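PDB 3TXY: isochorismatase family protein family from Burkholderia thailandensis, which is of unknown specific function but probably acts as a hydrolase of the isochorismatase-like cysteine hydrolase group. Local coordinates for residues P55-H60 / L100-T105; D128-G133 / V155-A160. All blocks are in the same frame, centred on the assembly; numbering follows the deposited sequence.

Interaction 1: residues P55-H60 / L100-T105; sequences PVIFVH and LDVVVT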
loop_
_atom_site.group_PDB
_atom_site.type_symbol
_atom_site.label_atom_id
_atom_site.label_comp_id
_atom_site.label_asym_id
_atom_site.label_seq_id
_atom_site.Cartn_x
_atom_site.Cartn_y
_atom_site.Cartn_z
ATOM N N PRO A 55 22.303 3.929 -9.228
ATOM C CA PRO A 55 21.993 2.528 -8.944
ATOM C C PRO A 55 20.764 2.006 -9.665
ATOM O O PRO A 55 19.763 2.727 -9.812
ATOM C CB PRO A 55 21.757 2.489 -7.423
ATOM C CG PRO A 55 21.697 3.889 -6.959
ATOM C CD PRO A 55 22.207 4.788 -8.032
ATOM N N VAL A 56 20.854 0.741 -10.083
ATOM C CA VAL A 56 19.740 0.003 -10.666
ATOM C C VAL A 56 19.422 -1.187 -9.758
ATOM O O VAL A 56 20.295 -1.994 -9.449
ATOM C CB VAL A 56 20.057 -0.482 -12.089
ATOM C CG1 VAL A 56 18.867 -1.281 -12.639
ATOM C CG2 VAL A 56 20.392 0.724 -12.965
ATOM N N ILE A 57 18.166 -1.257 -9.327
ATOM C CA ILE A 57 17.761 -2.201 -8.317
ATOM C C ILE A 57 16.680 -3.067 -8.896
ATOM O O ILE A 57 15.603 -2.576 -9.248
ATOM C CB ILE A 57 17.234 -1.514 -7.048
ATOM C CG1 ILE A 57 18.291 -0.553 -6.492
ATOM C CG2 ILE A 57 16.861 -2.579 -6.030
ATOM C CD1 ILE A 57 17.795 0.268 -5.324
ATOM N N PHE A 58 17.007 -4.345 -9.053
ATOM C CA PHE A 58 16.082 -5.304 -9.601
ATOM C C PHE A 58 15.507 -6.175 -8.512
ATOM O O PHE A 58 16.247 -6.869 -7.790
ATOM C CB PHE A 58 16.760 -6.193 -10.630
ATOM C CG PHE A 58 17.208 -5.465 -11.868
ATOM C CD1 PHE A 58 16.280 -4.994 -12.785
ATOM C CD2 PHE A 58 18.553 -5.271 -12.130
ATOM C CE1 PHE A 58 16.690 -4.341 -13.944
ATOM C CE2 PHE A 58 18.962 -4.632 -13.278
ATOM C CZ PHE A 58 18.025 -4.150 -14.184
ATOM N N VAL A 59 14.177 -6.159 -8.436
ATOM C CA VAL A 59 13.437 -6.861 -7.408
ATOM C C VAL A 59 12.767 -8.108 -8.001
ATOM O O VAL A 59 12.121 -8.045 -9.047
ATOM C CB VAL A 59 12.354 -5.942 -6.800
ATOM C CG1 VAL A 59 11.500 -6.683 -5.775
ATOM C CG2 VAL A 59 12.976 -4.691 -6.185
ATOM N N HIS A 60 12.879 -9.231 -7.316
ATOM C CA HIS A 60 12.133 -10.413 -7.709
ATOM C C HIS A 60 11.540 -11.042 -6.489
ATOM O O HIS A 60 11.977 -10.777 -5.372
ATOM C CB HIS A 60 12.992 -11.404 -8.516
ATOM C CG HIS A 60 14.086 -12.048 -7.728
ATOM N ND1 HIS A 60 14.394 -13.352 -7.865
ATOM C CD2 HIS A 60 14.962 -11.538 -6.781
ATOM C CE1 HIS A 60 15.405 -13.663 -7.037
ATOM N NE2 HIS A 60 15.757 -12.562 -6.379
ATOM N N LEU A 100 26.880 -6.340 -10.891
ATOM C CA LEU A 100 27.014 -5.225 -9.925
ATOM C C LEU A 100 25.716 -4.460 -9.676
ATOM O O LEU A 100 25.694 -3.471 -8.927
ATOM C CB LEU A 100 28.125 -4.251 -10.352
ATOM C CG LEU A 100 29.521 -4.866 -10.269
ATOM C CD1 LEU A 100 30.552 -3.960 -10.938
ATOM C CD2 LEU A 100 29.911 -5.170 -8.826
ATOM N N ASP A 101 24.638 -4.930 -10.294
ATOM C CA ASP A 101 23.329 -4.384 -10.064
ATOM C C ASP A 101 22.862 -4.857 -8.709
ATOM O O ASP A 101 23.297 -5.891 -8.218
ATOM C CB ASP A 101 22.369 -4.844 -11.158
ATOM C CG ASP A 101 22.650 -4.173 -12.489
ATOM O OD1 ASP A 101 23.219 -3.054 -12.493
ATOM O OD2 ASP A 101 22.295 -4.760 -13.532
ATOM N N VAL A 102 21.962 -4.107 -8.108
ATOM C CA VAL A 102 21.452 -4.491 -6.813
ATOM C C VAL A 102 20.303 -5.436 -7.055
ATOM O O VAL A 102 19.417 -5.110 -7.818
ATOM C CB VAL A 102 20.990 -3.262 -6.047
ATOM C CG1 VAL A 102 20.473 -3.656 -4.661
ATOM C CG2 VAL A 102 22.141 -2.276 -5.949
ATOM N N VAL A 103 20.356 -6.624 -6.449
ATOM C CA VAL A 103 19.252 -7.600 -6.528
ATOM C C VAL A 103 18.573 -7.706 -5.159
ATOM O O VAL A 103 19.224 -8.016 -4.162
ATOM C CB VAL A 103 19.733 -8.999 -7.004
ATOM C CG1 VAL A 103 18.607 -10.035 -6.876
ATOM C CG2 VAL A 103 20.224 -8.935 -8.443
ATOM N N VAL A 104 17.272 -7.423 -5.130
ATOM C CA VAL A 104 16.460 -7.487 -3.913
ATOM C C VAL A 104 15.466 -8.612 -4.066
ATOM O O VAL A 104 14.780 -8.696 -5.089
ATOM C CB VAL A 104 15.700 -6.174 -3.691
ATOM C CG1 VAL A 104 14.668 -6.325 -2.552
ATOM C CG2 VAL A 104 16.691 -5.034 -3.457
ATOM N N THR A 105 15.372 -9.460 -3.049
ATOM C CA THR A 105 14.463 -10.609 -3.082
ATOM C C THR A 105 13.349 -10.408 -2.074
ATOM O O THR A 105 13.608 -10.185 -0.895
ATOM C CB THR A 105 15.197 -11.917 -2.765
ATOM O OG1 THR A 105 16.287 -12.066 -3.669
ATOM C CG2 THR A 105 14.259 -13.130 -2.899
HETATM O O HOH W 1 23.491 -0.466 -10.400
#
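Four backbone hydrogen bonds tie Val-56, Phe-58 and His-60 to Val-102 and Val-104, the alternating ladder of a parallel pair. Val-102 N gives to Val-56 O at 3.0 Å and Val-104 N to Phe-58 O at 2.9 Å, while Phe-58 N and His-60 N reach the carbonyls of Val-102 and Val-104. Val-56 N donates to a water whose O lies 2.9 Å away; that water donates, weakly, to Asp-101 OD1. The other carboxylate oxygen, Asp-101 OD2, accepts from Gln-98 N, forms a salt bridge with Arg-50 and lies 3.3 Å from Phe-58 CE2, at the ring edge. CG of His-60 stands between the backbone N and the carbonyl carbon (chi1 68°), carrying the ring across to the neighbouring strand. His-60 NE2 and Thr-105 OG1 are hydrogen-bonded at 2.8 Å, either able to donate; ND1 is bonded to Ser-89 O, so both ring nitrogens have partners. On the face that carries Ile-57, Val-59, Val-102 and Val-104, Ile-57 CG2 meets Val-104 CG2 at 3.6 Å. Within the chain's sheet, 102-106 is an outermost strand and 56-61 lies between it and strand 14-19. Helix 117-123 covers Ile-57 and Val-102, while Phe-58 packs against Arg-50 of helix 35-51.

Interaction 2: residues D128-G133 / V155-A160; sequences DIVLTG and VVVSDA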
loop_
_atom_site.group_PDB
_atom_site.type_symbol
_atom_site.label_atom_id
_atom_site.label_comp_id
_atom_site.label_asym_id
_atom_site.label_seq_id
_atom_site.Cartn_x
_atom_site.Cartn_y
_atom_site.Cartn_z
ATOM N N ASP A 128 15.216 9.696 -4.448
ATOM C CA ASP A 128 14.204 9.616 -5.480
ATOM C C ASP A 128 14.246 8.192 -6.061
ATOM O O ASP A 128 15.330 7.651 -6.306
ATOM C CB ASP A 128 14.504 10.599 -6.628
ATOM C CG ASP A 128 14.355 12.084 -6.238
ATOM O OD1 ASP A 128 14.620 12.460 -5.070
ATOM O OD2 ASP A 128 14.005 12.888 -7.141
ATOM N N ILE A 129 13.084 7.588 -6.274
ATOM C CA ILE A 129 13.024 6.304 -6.981
ATOM C C ILE A 129 12.155 6.398 -8.229
ATOM O O ILE A 129 11.093 7.030 -8.229
ATOM C CB ILE A 129 12.632 5.085 -6.096
ATOM C CG1 ILE A 129 11.181 5.128 -5.611
ATOM C CG2 ILE A 129 13.578 4.948 -4.906
ATOM C CD1 ILE A 129 10.768 3.839 -4.894
ATOM N N VAL A 130 12.653 5.786 -9.299
ATOM C CA VAL A 130 11.920 5.620 -10.535
ATOM C C VAL A 130 11.506 4.157 -10.595
ATOM O O VAL A 130 12.343 3.256 -10.589
ATOM C CB VAL A 130 12.757 6.059 -11.751
ATOM C CG1 VAL A 130 12.073 5.644 -13.060
ATOM C CG2 VAL A 130 12.989 7.570 -11.671
ATOM N N LEU A 131 10.190 3.945 -10.646
ATOM C CA LEU A 131 9.587 2.635 -10.506
ATOM C C LEU A 131 9.035 2.089 -11.822
ATOM O O LEU A 131 8.304 2.764 -12.546
ATOM C CB LEU A 131 8.478 2.748 -9.466
ATOM C CG LEU A 131 8.161 1.703 -8.423
ATOM C CD1 LEU A 131 9.347 0.958 -7.813
ATOM C CD2 LEU A 131 7.354 2.418 -7.321
ATOM N N THR A 132 9.443 0.860 -12.136
ATOM C CA THR A 132 8.867 0.092 -13.225
ATOM C C THR A 132 8.463 -1.283 -12.711
ATOM O O THR A 132 8.845 -1.689 -11.609
ATOM C CB THR A 132 9.857 -0.086 -14.400
ATOM O OG1 THR A 132 10.781 -1.154 -14.127
ATOM C CG2 THR A 132 10.619 1.181 -14.664
ATOM N N GLY A 133 7.708 -2.003 -13.526
ATOM C CA GLY A 133 7.450 -3.428 -13.309
ATOM C C GLY A 133 5.992 -3.874 -13.350
ATOM O O GLY A 133 5.130 -3.188 -13.899
ATOM N N VAL A 155 8.570 8.268 -8.676
ATOM C CA VAL A 155 8.139 8.452 -10.042
ATOM C C VAL A 155 7.771 7.074 -10.586
ATOM O O VAL A 155 8.585 6.130 -10.534
ATOM C CB VAL A 155 9.252 9.084 -10.906
ATOM C CG1 VAL A 155 8.773 9.294 -12.346
ATOM C CG2 VAL A 155 9.708 10.395 -10.270
ATOM N N VAL A 156 6.561 6.951 -11.117
ATOM C CA VAL A 156 6.119 5.715 -11.763
ATOM C C VAL A 156 6.097 5.878 -13.293
ATOM O O VAL A 156 5.583 6.860 -13.818
ATOM C CB VAL A 156 4.748 5.267 -11.257
ATOM C CG1 VAL A 156 4.391 3.910 -11.832
ATOM C CG2 VAL A 156 4.772 5.195 -9.743
ATOM N N VAL A 157 6.675 4.898 -13.985
ATOM C CA VAL A 157 6.869 4.971 -15.427
ATOM C C VAL A 157 5.702 4.292 -16.135
ATOM O O VAL A 157 5.617 3.057 -16.190
ATOM C CB VAL A 157 8.208 4.321 -15.870
ATOM C CG1 VAL A 157 8.384 4.436 -17.379
ATOM C CG2 VAL A 157 9.387 4.966 -15.131
ATOM N N SER A 158 4.830 5.117 -16.717
ATOM C CA SER A 158 3.559 4.656 -17.238
ATOM C C SER A 158 3.681 3.590 -18.324
ATOM O O SER A 158 2.879 2.636 -18.370
ATOM C CB SER A 158 2.723 5.842 -17.752
ATOM O OG SER A 158 3.405 6.553 -18.745
ATOM N N ASP A 159 4.692 3.727 -19.178
ATOM C CA ASP A 159 4.907 2.739 -20.236
ATOM C C ASP A 159 5.892 1.644 -19.844
ATOM O O ASP A 159 6.378 0.898 -20.703
ATOM C CB ASP A 159 5.268 3.414 -21.572
ATOM C CG ASP A 159 6.462 4.333 -21.488
ATOM O OD1 ASP A 159 6.899 4.709 -20.385
ATOM O OD2 ASP A 159 6.973 4.697 -22.581
ATOM N N ALA A 160 6.175 1.529 -18.539
ATOM C CA ALA A 160 6.931 0.394 -18.023
ATOM C C ALA A 160 6.313 -0.191 -16.761
ATOM O O ALA A 160 7.020 -0.815 -15.970
ATOM C CB ALA A 160 8.393 0.781 -17.789
#
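With CG1 of Val-130 anti to its backbone N (chi1 170°) and CG2 of Val-157 anti to its own carbonyl carbon, the two methyls converge across the strands at 3.5 Å, tighter than usual van der Waals contact. Val-130 CG2 instead lies 4.1 Å from Val-155 CB, the two side chains running side by side, so the two branches of one valine serve two residues of the partner strand. Thr-132 divides its branches differently: chi1 of 81° puts OG1 between the backbone N and the carbonyl carbon, where it bonds to Thr-42 OG1, and leaves CG2 facing Val-157 CG2 and Ala-160 CB. On the face of Leu-131 and Val-156 the side chains are farther apart, Leu-131 CB to Val-156 CG2 being 4.4 Å.

The backbone ladder is parallel, the strand axes lying 4.7 Å apart at 25°. Val-155 N donates to Ile-129 O, Leu-131 N to Val-155 O at 2.7 Å, and Val-157 N to Leu-131 O. Regular pairing then gives way to a type I turn from Val-157 to Ala-160, closed by Ala-160 N on Val-157 O at 2.9 Å. The turn brings Ala-160 back beside strand 128-134, where Ala-160 O accepts from Gly-133 N at 2.8 Å, the donor lying in the carbonyl plane. Gly-133 combines a positive phi with an extended psi, a backbone conformation readily open to glycine.

Helix 136-149 connects the two strands in a beta-alpha-beta unit and packs on Ile-129 and Leu-131, while helix 35-51 meets Val-130, Val-157 and Ala-160. All nine touching residues are buried. Chemically, the contact therefore divides its work: backbone amides and carbonyls pair with one another inside the core, the branched side chains supply apolar packing, and the buried Thr-132 hydroxyl is satisfied by Thr-42.

Overall arrangement
Interactions 1 and 2 are two adjacent-strand pairings in a single six-stranded parallel sheet, ordered 102-106, 56-61, 14-19, 128-134, 153-162 and 182-184. Strand 14-19 separates them, bonding through its backbone to both 56-61 and 128-134; this fits the 15 Å between contact centres and about 6 Å between nearest atoms, without direct touch. Along the chain they come in series, interaction 1 closing before interaction 2 opens. Helix 35-51 reaches side chains of both. Within this chain, interaction 1 lies at an edge of the sheet and interaction 2 in its interior, consistent with the alpha/beta fold of isochorismatase-like hydrolases, whose helices cover a central parallel sheet.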